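Local coordinates for protein Rab GDP dissociation inhibitor alpha (Naegleria fowleri, PDB 6C87) that probably binds prenylated, GDP-bound Rab GTPases, slows their release of GDP and helps to cycle them between membranes and cytosol, at residues D57-G65 with I387-L395; S73-I82 with H353-I361. All coordinates share one frame; numbering follows the deposited sequence.

Both contacts tie the chain segment 57-82 to one mixed beta sheet, and their centres lie about 14 Å apart on the same side of the protein. Contact 1 sets helix 56-64 on strand 389-400. Contact 2 joins the loop that follows this helix to the turn leading into strand 360-367. Both strands pair antiparallel with strand 302-315, which runs between them. Along the chain the order is 57-65, 73-82, 353-361, 387-395, with contact 2 enclosed by contact 1. They also touch directly: Met59 packs on Ile82, and Leu74 on Phe60 and Glu389. Together they join early and late parts of the GDP dissociation inhibitor fold.

Contact 1: D57-G65 with I387-L395; sequences DQMFEKFRG and IDEKFVYIL
Phe391 is the centre of an aromatic cluster where helix 56-64 lies on strand 389-400 of the mixed sheet. Phe60, Phe63 and Tyr393 complete the cluster. The axes of segments 57-64 and 389-395 come within 9.2 Å of each other and make an angle of 58°.

Most apolar contacts centre on Phe391. Met59 bends at chi2 and chi3, which carries its methyl over one face of the ring, with Met59 CE 3.5 Å from Phe391 CD2. This is a Met-aromatic contact, although the sulfur itself stays at a distance. Phe391 turns its edge toward the face of Phe60 in an offset edge-to-face pair, with ring planes at 80°. Phe391 CB makes a CH-pi contact over the centre of the Phe63 ring, 4.1 Å from its centroid. Lys62 CG lies over the opposite face of Phe63, toward its rim. Phe63 CZ reaches Tyr393 CD1 at 3.6 Å, and these two rings meet obliquely. The Tyr393 hydroxyl is hydrogen-bonded outside the contact, to the backbone oxygen of Glu50.

The polar contacts gather at Arg64. Its side chain bends at chi2 and sets one guanidinium face, tilted and off-centre, against CD1 and CE1 of Phe391. The rim of the group serves the polar partners. Arg64 NH2 forms a salt bridge with Glu389 OE1 at 2.6 Å, but its hydrogen bond is weak because the N-H points aside from the oxygen. The same nitrogen gives a straighter bond to Lys390 O at 3.1 Å, in the guanidinium plane but tilted 39° out of the carbonyl plane. A water links the helix to the strand backbone: it accepts a bond from Val392 N at 3.0 Å and a weak one from Arg64 NH1.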
loop_
_atom_site.group_PDB
_atom_site.type_symbol
_atom_site.label_atom_id
_atom_site.label_comp_id
_atom_site.label_asym_id
_atom_site.label_seq_id
_atom_site.Cartn_x
_atom_site.Cartn_y
_atom_site.Cartn_z
ATOM N N ASP A 57 -9.260 -32.486 36.319
ATOM C CA ASP A 57 -9.016 -33.920 36.163
ATOM C C ASP A 57 -8.002 -34.172 35.053
ATOM O O ASP A 57 -7.122 -35.032 35.181
ATOM C CB ASP A 57 -10.317 -34.660 35.848
ATOM C CG ASP A 57 -11.301 -34.685 37.016
ATOM O OD1 ASP A 57 -12.519 -34.782 36.744
ATOM O OD2 ASP A 57 -10.883 -34.569 38.188
ATOM N N GLN A 58 -8.123 -33.433 33.947
ATOM C CA GLN A 58 -7.195 -33.588 32.831
ATOM C C GLN A 58 -5.790 -33.123 33.207
ATOM O O GLN A 58 -4.799 -33.713 32.762
ATOM C CB GLN A 58 -7.718 -32.838 31.602
ATOM C CG GLN A 58 -8.979 -33.453 30.988
ATOM C CD GLN A 58 -9.631 -32.578 29.922
ATOM O OE1 GLN A 58 -9.600 -31.342 29.991
ATOM N NE2 GLN A 58 -10.229 -33.224 28.924
ATOM N N MET A 59 -5.682 -32.060 34.014
ATOM C CA MET A 59 -4.371 -31.624 34.498
ATOM C C MET A 59 -3.721 -32.706 35.352
ATOM O O MET A 59 -2.537 -33.019 35.182
ATOM C CB MET A 59 -4.507 -30.335 35.300
ATOM C CG MET A 59 -4.893 -29.138 34.472
ATOM S SD MET A 59 -3.555 -28.535 33.439
ATOM C CE MET A 59 -2.426 -27.865 34.643
ATOM N N PHE A 60 -4.485 -33.283 36.284
ATOM C CA PHE A 60 -3.941 -34.329 37.145
ATOM C C PHE A 60 -3.580 -35.587 36.359
ATOM O O PHE A 60 -2.578 -36.241 36.667
ATOM C CB PHE A 60 -4.919 -34.652 38.273
ATOM C CG PHE A 60 -4.688 -33.836 39.513
ATOM C CD1 PHE A 60 -5.005 -32.484 39.541
ATOM C CD2 PHE A 60 -4.126 -34.413 40.643
ATOM C CE1 PHE A 60 -4.780 -31.728 40.680
ATOM C CE2 PHE A 60 -3.898 -33.663 41.790
ATOM C CZ PHE A 60 -4.226 -32.318 41.809
ATOM N N GLU A 61 -4.380 -35.960 35.352
ATOM C CA GLU A 61 -3.979 -37.092 34.518
ATOM C C GLU A 61 -2.684 -36.782 33.774
ATOM O O GLU A 61 -1.759 -37.601 33.750
ATOM C CB GLU A 61 -5.093 -37.475 33.542
ATOM N N LYS A 62 -2.566 -35.569 33.231
ATOM C CA LYS A 62 -1.391 -35.229 32.436
ATOM C C LYS A 62 -0.135 -35.121 33.297
ATOM O O LYS A 62 0.932 -35.601 32.900
ATOM C CB LYS A 62 -1.641 -33.927 31.667
ATOM C CG LYS A 62 -0.458 -33.429 30.843
ATOM C CD LYS A 62 -0.835 -32.234 29.984
ATOM C CE LYS A 62 0.321 -31.772 29.101
ATOM N NZ LYS A 62 0.626 -32.724 28.003
ATOM N N PHE A 63 -0.229 -34.493 34.471
ATOM C CA PHE A 63 0.962 -34.165 35.248
ATOM C C PHE A 63 1.196 -35.058 36.458
ATOM O O PHE A 63 2.261 -34.953 37.075
ATOM C CB PHE A 63 0.907 -32.707 35.701
ATOM C CG PHE A 63 1.007 -31.737 34.574
ATOM C CD1 PHE A 63 2.246 -31.419 34.035
ATOM C CD2 PHE A 63 -0.136 -31.170 34.021
ATOM C CE1 PHE A 63 2.352 -30.530 32.974
ATOM C CE2 PHE A 63 -0.040 -30.280 32.962
ATOM C CZ PHE A 63 1.209 -29.960 32.437
ATOM N N ARG A 64 0.239 -35.911 36.834
ATOM C CA ARG A 64 0.421 -36.711 38.040
ATOM C C ARG A 64 0.262 -38.206 37.798
ATOM O O ARG A 64 0.850 -39.010 38.529
ATOM C CB ARG A 64 -0.550 -36.253 39.132
ATOM C CG ARG A 64 -0.392 -34.794 39.501
ATOM C CD ARG A 64 0.831 -34.558 40.383
ATOM N NE ARG A 64 0.642 -33.369 41.201
ATOM C CZ ARG A 64 1.163 -32.188 40.891
ATOM N NH1 ARG A 64 1.915 -32.071 39.801
ATOM N NH2 ARG A 64 0.947 -31.133 41.664
ATOM N N GLY A 65 -0.509 -38.598 36.796
ATOM C CA GLY A 65 -0.721 -40.006 36.513
ATOM C C GLY A 65 -2.157 -40.339 36.148
ATOM O O GLY A 65 -3.091 -39.572 36.386
ATOM N N ILE A 387 1.237 -21.709 47.444
ATOM C CA ILE A 387 0.711 -22.280 46.205
ATOM C C ILE A 387 -0.019 -23.583 46.522
ATOM O O ILE A 387 0.569 -24.508 47.095
ATOM C CB ILE A 387 1.836 -22.512 45.179
ATOM C CG1 ILE A 387 2.517 -21.184 44.827
ATOM C CG2 ILE A 387 1.299 -23.198 43.928
ATOM C CD1 ILE A 387 3.737 -21.333 43.949
ATOM N N ASP A 388 -1.288 -23.672 46.106
ATOM C CA ASP A 388 -2.090 -24.858 46.401
ATOM C C ASP A 388 -1.621 -26.058 45.592
ATOM O O ASP A 388 -1.460 -27.160 46.130
ATOM C CB ASP A 388 -3.567 -24.582 46.112
ATOM C CG ASP A 388 -4.222 -23.685 47.146
ATOM O OD1 ASP A 388 -3.546 -23.211 48.092
ATOM O OD2 ASP A 388 -5.437 -23.449 46.996
ATOM N N GLU A 389 -1.443 -25.868 44.289
ATOM C CA GLU A 389 -0.980 -26.893 43.365
ATOM C C GLU A 389 -0.093 -26.255 42.318
ATOM O O GLU A 389 -0.336 -25.120 41.890
ATOM C CB GLU A 389 -2.117 -27.653 42.665
ATOM C CG GLU A 389 -2.809 -28.673 43.526
ATOM C CD GLU A 389 -1.935 -29.879 43.818
ATOM O OE1 GLU A 389 -0.860 -30.011 43.187
ATOM O OE2 GLU A 389 -2.342 -30.707 44.663
ATOM N N LYS A 390 0.951 -26.989 41.939
ATOM C CA LYS A 390 1.949 -26.518 40.994
ATOM C C LYS A 390 2.215 -27.611 39.963
ATOM O O LYS A 390 2.464 -28.767 40.325
ATOM C CB LYS A 390 3.226 -26.128 41.745
ATOM C CG LYS A 390 4.309 -25.568 40.880
ATOM C CD LYS A 390 5.595 -25.319 41.652
ATOM C CE LYS A 390 6.011 -26.544 42.453
ATOM N NZ LYS A 390 7.475 -26.535 42.683
ATOM N N PHE A 391 2.193 -27.241 38.685
ATOM C CA PHE A 391 2.456 -28.175 37.596
ATOM C C PHE A 391 3.601 -27.660 36.737
ATOM O O PHE A 391 3.540 -26.534 36.234
ATOM C CB PHE A 391 1.229 -28.372 36.710
ATOM C CG PHE A 391 -0.015 -28.703 37.459
ATOM C CD1 PHE A 391 -0.289 -30.020 37.823
ATOM C CD2 PHE A 391 -0.923 -27.705 37.792
ATOM C CE1 PHE A 391 -1.453 -30.342 38.508
ATOM C CE2 PHE A 391 -2.094 -28.017 38.480
ATOM C CZ PHE A 391 -2.357 -29.344 38.838
ATOM N N VAL A 392 4.624 -28.491 36.551
ATOM C CA VAL A 392 5.779 -28.125 35.733
ATOM C C VAL A 392 5.559 -28.617 34.307
ATOM O O VAL A 392 5.429 -29.821 34.066
ATOM C CB VAL A 392 7.082 -28.695 36.312
ATOM C CG1 VAL A 392 8.238 -28.353 35.392
ATOM C CG2 VAL A 392 7.334 -28.115 37.686
ATOM N N TYR A 393 5.546 -27.683 33.362
ATOM C CA TYR A 393 5.234 -27.965 31.963
ATOM C C TYR A 393 6.385 -27.443 31.101
ATOM O O TYR A 393 6.463 -26.244 30.812
ATOM C CB TYR A 393 3.903 -27.324 31.581
ATOM C CG TYR A 393 3.392 -27.675 30.204
ATOM C CD1 TYR A 393 3.440 -28.980 29.728
ATOM C CD2 TYR A 393 2.857 -26.697 29.379
ATOM C CE1 TYR A 393 2.965 -29.298 28.467
ATOM C CE2 TYR A 393 2.373 -27.003 28.122
ATOM C CZ TYR A 393 2.434 -28.303 27.666
ATOM O OH TYR A 393 1.957 -28.598 26.405
ATOM N N ILE A 394 7.276 -28.339 30.692
ATOM C CA ILE A 394 8.446 -27.996 29.891
ATOM C C ILE A 394 8.236 -28.499 28.466
ATOM O O ILE A 394 7.843 -29.655 28.254
ATOM C CB ILE A 394 9.722 -28.587 30.509
ATOM C CG1 ILE A 394 9.838 -28.132 31.964
ATOM C CG2 ILE A 394 10.942 -28.166 29.704
ATOM C CD1 ILE A 394 10.908 -28.847 32.746
ATOM N N LEU A 395 8.510 -27.633 27.488
ATOM C CA LEU A 395 8.297 -27.948 26.082
ATOM C C LEU A 395 9.518 -27.572 25.259
ATOM O O LEU A 395 10.161 -26.552 25.512
ATOM C CB LEU A 395 7.084 -27.203 25.526
ATOM C CG LEU A 395 5.701 -27.595 26.036
ATOM C CD1 LEU A 395 4.657 -26.648 25.460
ATOM C CD2 LEU A 395 5.388 -29.046 25.674
HETATM O O HOH W 1 4.246 -31.027 38.041
#

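Contact 2: S73-I82 with H353-I361; sequences SLGRSRDYNI and HVAPNGKYI
Tyr80 and Pro356 form the tight part of this contact. Pro356 CD sits over the centre of the Tyr80 ring in a CH-pi contact, 3.3 Å from the centroid. Ile361 CD1 touches the ring edge, 3.8 Å from Tyr80 CE2. The Tyr80 hydroxyl donates to Leu74 O at 2.6 Å, on a lone pair, and this bond fixes the far end of the ring within its own loop. Leu56 of helix 56-64 and Ile314 of strand 302-315 also pack on Tyr80.

Asn81 adds a firm tie to the backbone. Asn81 N bonds to Val354 O at 2.9 Å, and Asn81 ND2 bonds to His353 O at 3.0 Å, in the carbonyl plane.

The outer side is looser. Asp79 CB rests on Pro356 CG at 3.7 Å, and the His353 side chain is exposed. Lys359 passes beside the Tyr80 hydroxyl toward exposed Ser73. Bends at chi2 and chi4 bring its amine to the loop backbone, where Lys359 NZ donates to Ser73 O at 2.8 Å.

Pro356 to Lys359 form a type II beta turn with Gly358 at its third position, a classic turn leading here into strand 360-367.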
loop_
_atom_site.group_PDB
_atom_site.type_symbol
_atom_site.label_atom_id
_atom_site.label_comp_id
_atom_site.label_asym_id
_atom_site.label_seq_id
_atom_site.Cartn_x
_atom_site.Cartn_y
_atom_site.Cartn_z
ATOM N N SER A 73 -10.331 -29.817 47.924
ATOM C CA SER A 73 -10.036 -28.431 48.264
ATOM C C SER A 73 -9.766 -27.558 47.038
ATOM O O SER A 73 -9.826 -26.327 47.139
ATOM C CB SER A 73 -8.832 -28.395 49.205
ATOM O OG SER A 73 -7.676 -28.913 48.564
ATOM N N LEU A 74 -9.476 -28.161 45.885
ATOM C CA LEU A 74 -9.232 -27.395 44.673
ATOM C C LEU A 74 -10.507 -26.987 43.956
ATOM O O LEU A 74 -10.438 -26.144 43.056
ATOM C CB LEU A 74 -8.336 -28.183 43.725
ATOM C CG LEU A 74 -6.891 -28.300 44.191
ATOM C CD1 LEU A 74 -6.147 -29.248 43.269
ATOM C CD2 LEU A 74 -6.222 -26.918 44.211
ATOM N N GLY A 75 -11.652 -27.568 44.312
ATOM C CA GLY A 75 -12.909 -27.186 43.705
ATOM C C GLY A 75 -13.294 -28.091 42.554
ATOM O O GLY A 75 -12.655 -29.108 42.272
ATOM N N ARG A 76 -14.358 -27.686 41.862
ATOM C CA ARG A 76 -14.921 -28.507 40.797
ATOM C C ARG A 76 -13.991 -28.581 39.596
ATOM O O ARG A 76 -13.588 -27.556 39.043
ATOM C CB ARG A 76 -16.265 -27.953 40.350
ATOM C CG ARG A 76 -17.422 -28.512 41.091
ATOM C CD ARG A 76 -18.704 -28.200 40.360
ATOM N NE ARG A 76 -18.952 -29.059 39.201
ATOM C CZ ARG A 76 -19.394 -30.311 39.285
ATOM N NH1 ARG A 76 -19.610 -30.860 40.475
ATOM N NH2 ARG A 76 -19.607 -31.015 38.180
ATOM N N SER A 77 -13.683 -29.805 39.174
ATOM C CA SER A 77 -12.755 -29.991 38.070
ATOM C C SER A 77 -13.248 -29.279 36.819
ATOM O O SER A 77 -12.467 -28.634 36.108
ATOM C CB SER A 77 -12.565 -31.480 37.796
ATOM O OG SER A 77 -11.949 -31.669 36.537
ATOM N N ARG A 78 -14.547 -29.369 36.542
ATOM C CA ARG A 78 -15.079 -28.785 35.322
ATOM C C ARG A 78 -15.238 -27.273 35.417
ATOM O O ARG A 78 -15.598 -26.642 34.420
ATOM C CB ARG A 78 -16.416 -29.444 34.970
ATOM N N ASP A 79 -14.969 -26.672 36.577
ATOM C CA ASP A 79 -14.880 -25.218 36.680
ATOM C C ASP A 79 -13.553 -24.665 36.161
ATOM O O ASP A 79 -13.405 -23.440 36.069
ATOM C CB ASP A 79 -15.100 -24.767 38.128
ATOM C CG ASP A 79 -16.570 -24.792 38.537
ATOM O OD1 ASP A 79 -17.435 -24.988 37.660
ATOM O OD2 ASP A 79 -16.863 -24.590 39.736
ATOM N N TYR A 80 -12.584 -25.524 35.853
ATOM C CA TYR A 80 -11.274 -25.102 35.371
ATOM C C TYR A 80 -11.200 -25.188 33.854
ATOM O O TYR A 80 -11.559 -26.213 33.269
ATOM C CB TYR A 80 -10.165 -25.961 35.968
ATOM C CG TYR A 80 -9.842 -25.690 37.410
ATOM C CD1 TYR A 80 -10.471 -26.392 38.433
ATOM C CD2 TYR A 80 -8.875 -24.754 37.752
ATOM C CE1 TYR A 80 -10.148 -26.157 39.768
ATOM C CE2 TYR A 80 -8.547 -24.509 39.072
ATOM C CZ TYR A 80 -9.184 -25.210 40.078
ATOM O OH TYR A 80 -8.852 -24.947 41.388
ATOM N N ASN A 81 -10.671 -24.134 33.231
ATOM C CA ASN A 81 -10.361 -24.110 31.801
ATOM C C ASN A 81 -8.932 -23.598 31.713
ATOM O O ASN A 81 -8.695 -22.420 31.437
ATOM C CB ASN A 81 -11.339 -23.213 31.000
ATOM C CG ASN A 81 -12.745 -23.766 30.962
ATOM O OD1 ASN A 81 -13.009 -24.795 30.347
ATOM N ND2 ASN A 81 -13.659 -23.078 31.630
ATOM N N ILE A 82 -7.978 -24.492 31.951
ATOM C CA ILE A 82 -6.579 -24.112 32.103
ATOM C C ILE A 82 -5.905 -24.168 30.736
ATOM O O ILE A 82 -5.689 -25.247 30.178
ATOM C CB ILE A 82 -5.862 -25.012 33.117
ATOM C CG1 ILE A 82 -6.471 -24.829 34.509
ATOM C CG2 ILE A 82 -4.380 -24.702 33.136
ATOM C CD1 ILE A 82 -6.072 -25.894 35.509
ATOM N N HIS A 353 -13.727 -16.954 33.989
ATOM C CA HIS A 353 -14.322 -18.292 34.012
ATOM C C HIS A 353 -13.327 -19.362 33.572
ATOM O O HIS A 353 -13.649 -20.257 32.788
ATOM C CB HIS A 353 -15.589 -18.364 33.166
ATOM C CG HIS A 353 -16.759 -17.690 33.796
ATOM N ND1 HIS A 353 -17.194 -16.443 33.409
ATOM C CD2 HIS A 353 -17.547 -18.061 34.831
ATOM C CE1 HIS A 353 -18.227 -16.091 34.155
ATOM N NE2 HIS A 353 -18.455 -17.052 35.031
ATOM N N VAL A 354 -12.096 -19.252 34.061
ATOM C CA VAL A 354 -11.103 -20.304 33.886
ATOM C C VAL A 354 -10.795 -21.048 35.182
ATOM O O VAL A 354 -10.059 -22.048 35.145
ATOM C CB VAL A 354 -9.813 -19.757 33.239
ATOM C CG1 VAL A 354 -10.154 -19.139 31.883
ATOM C CG2 VAL A 354 -9.138 -18.720 34.150
ATOM N N ALA A 355 -11.329 -20.603 36.316
ATOM C CA ALA A 355 -11.083 -21.246 37.596
ATOM C C ALA A 355 -12.326 -21.095 38.449
ATOM O O ALA A 355 -13.110 -20.160 38.245
ATOM C CB ALA A 355 -9.867 -20.636 38.304
ATOM N N PRO A 356 -12.517 -21.960 39.443
ATOM C CA PRO A 356 -13.665 -21.813 40.343
ATOM C C PRO A 356 -13.589 -20.505 41.112
ATOM O O PRO A 356 -12.576 -19.804 41.115
ATOM C CB PRO A 356 -13.558 -23.013 41.296
ATOM C CG PRO A 356 -12.577 -23.937 40.687
ATOM C CD PRO A 356 -11.711 -23.151 39.754
ATOM N N ASN A 357 -14.702 -20.171 41.760
ATOM C CA ASN A 357 -14.756 -18.971 42.584
ATOM C C ASN A 357 -13.744 -19.054 43.716
ATOM O O ASN A 357 -13.712 -20.033 44.470
ATOM C CB ASN A 357 -16.156 -18.783 43.150
ATOM C CG ASN A 357 -16.899 -17.646 42.499
ATOM O OD1 ASN A 357 -16.318 -16.604 42.191
ATOM N ND2 ASN A 357 -18.202 -17.823 42.317
ATOM N N GLY A 358 -12.925 -18.012 43.838
ATOM C CA GLY A 358 -11.874 -17.959 44.831
ATOM C C GLY A 358 -10.556 -18.558 44.397
ATOM O O GLY A 358 -9.600 -18.552 45.187
ATOM N N LYS A 359 -10.460 -19.042 43.163
ATOM C CA LYS A 359 -9.238 -19.648 42.663
ATOM C C LYS A 359 -8.613 -18.772 41.588
ATOM O O LYS A 359 -9.301 -18.064 40.846
ATOM C CB LYS A 359 -9.491 -21.061 42.119
ATOM C CG LYS A 359 -9.814 -22.110 43.187
ATOM C CD LYS A 359 -8.610 -22.322 44.118
ATOM C CE LYS A 359 -8.618 -23.690 44.812
ATOM N NZ LYS A 359 -9.757 -23.896 45.758
ATOM N N TYR A 360 -7.291 -18.824 41.527
ATOM C CA TYR A 360 -6.502 -18.046 40.588
ATOM C C TYR A 360 -5.534 -18.987 39.884
ATOM O O TYR A 360 -4.987 -19.908 40.502
ATOM C CB TYR A 360 -5.725 -16.919 41.311
ATOM C CG TYR A 360 -6.577 -15.991 42.178
ATOM C CD1 TYR A 360 -7.092 -16.428 43.401
ATOM C CD2 TYR A 360 -6.841 -14.670 41.792
ATOM C CE1 TYR A 360 -7.865 -15.600 44.198
ATOM C CE2 TYR A 360 -7.617 -13.824 42.598
ATOM C CZ TYR A 360 -8.120 -14.305 43.804
ATOM O OH TYR A 360 -8.883 -13.506 44.627
ATOM N N ILE A 361 -5.346 -18.771 38.587
ATOM C CA ILE A 361 -4.348 -19.477 37.796
ATOM C C ILE A 361 -3.232 -18.486 37.510
ATOM O O ILE A 361 -3.464 -17.450 36.874
ATOM C CB ILE A 361 -4.916 -20.019 36.477
ATOM C CG1 ILE A 361 -6.242 -20.752 36.683
ATOM C CG2 ILE A 361 -3.888 -20.924 35.824
ATOM C CD1 ILE A 361 -6.161 -21.930 37.622
#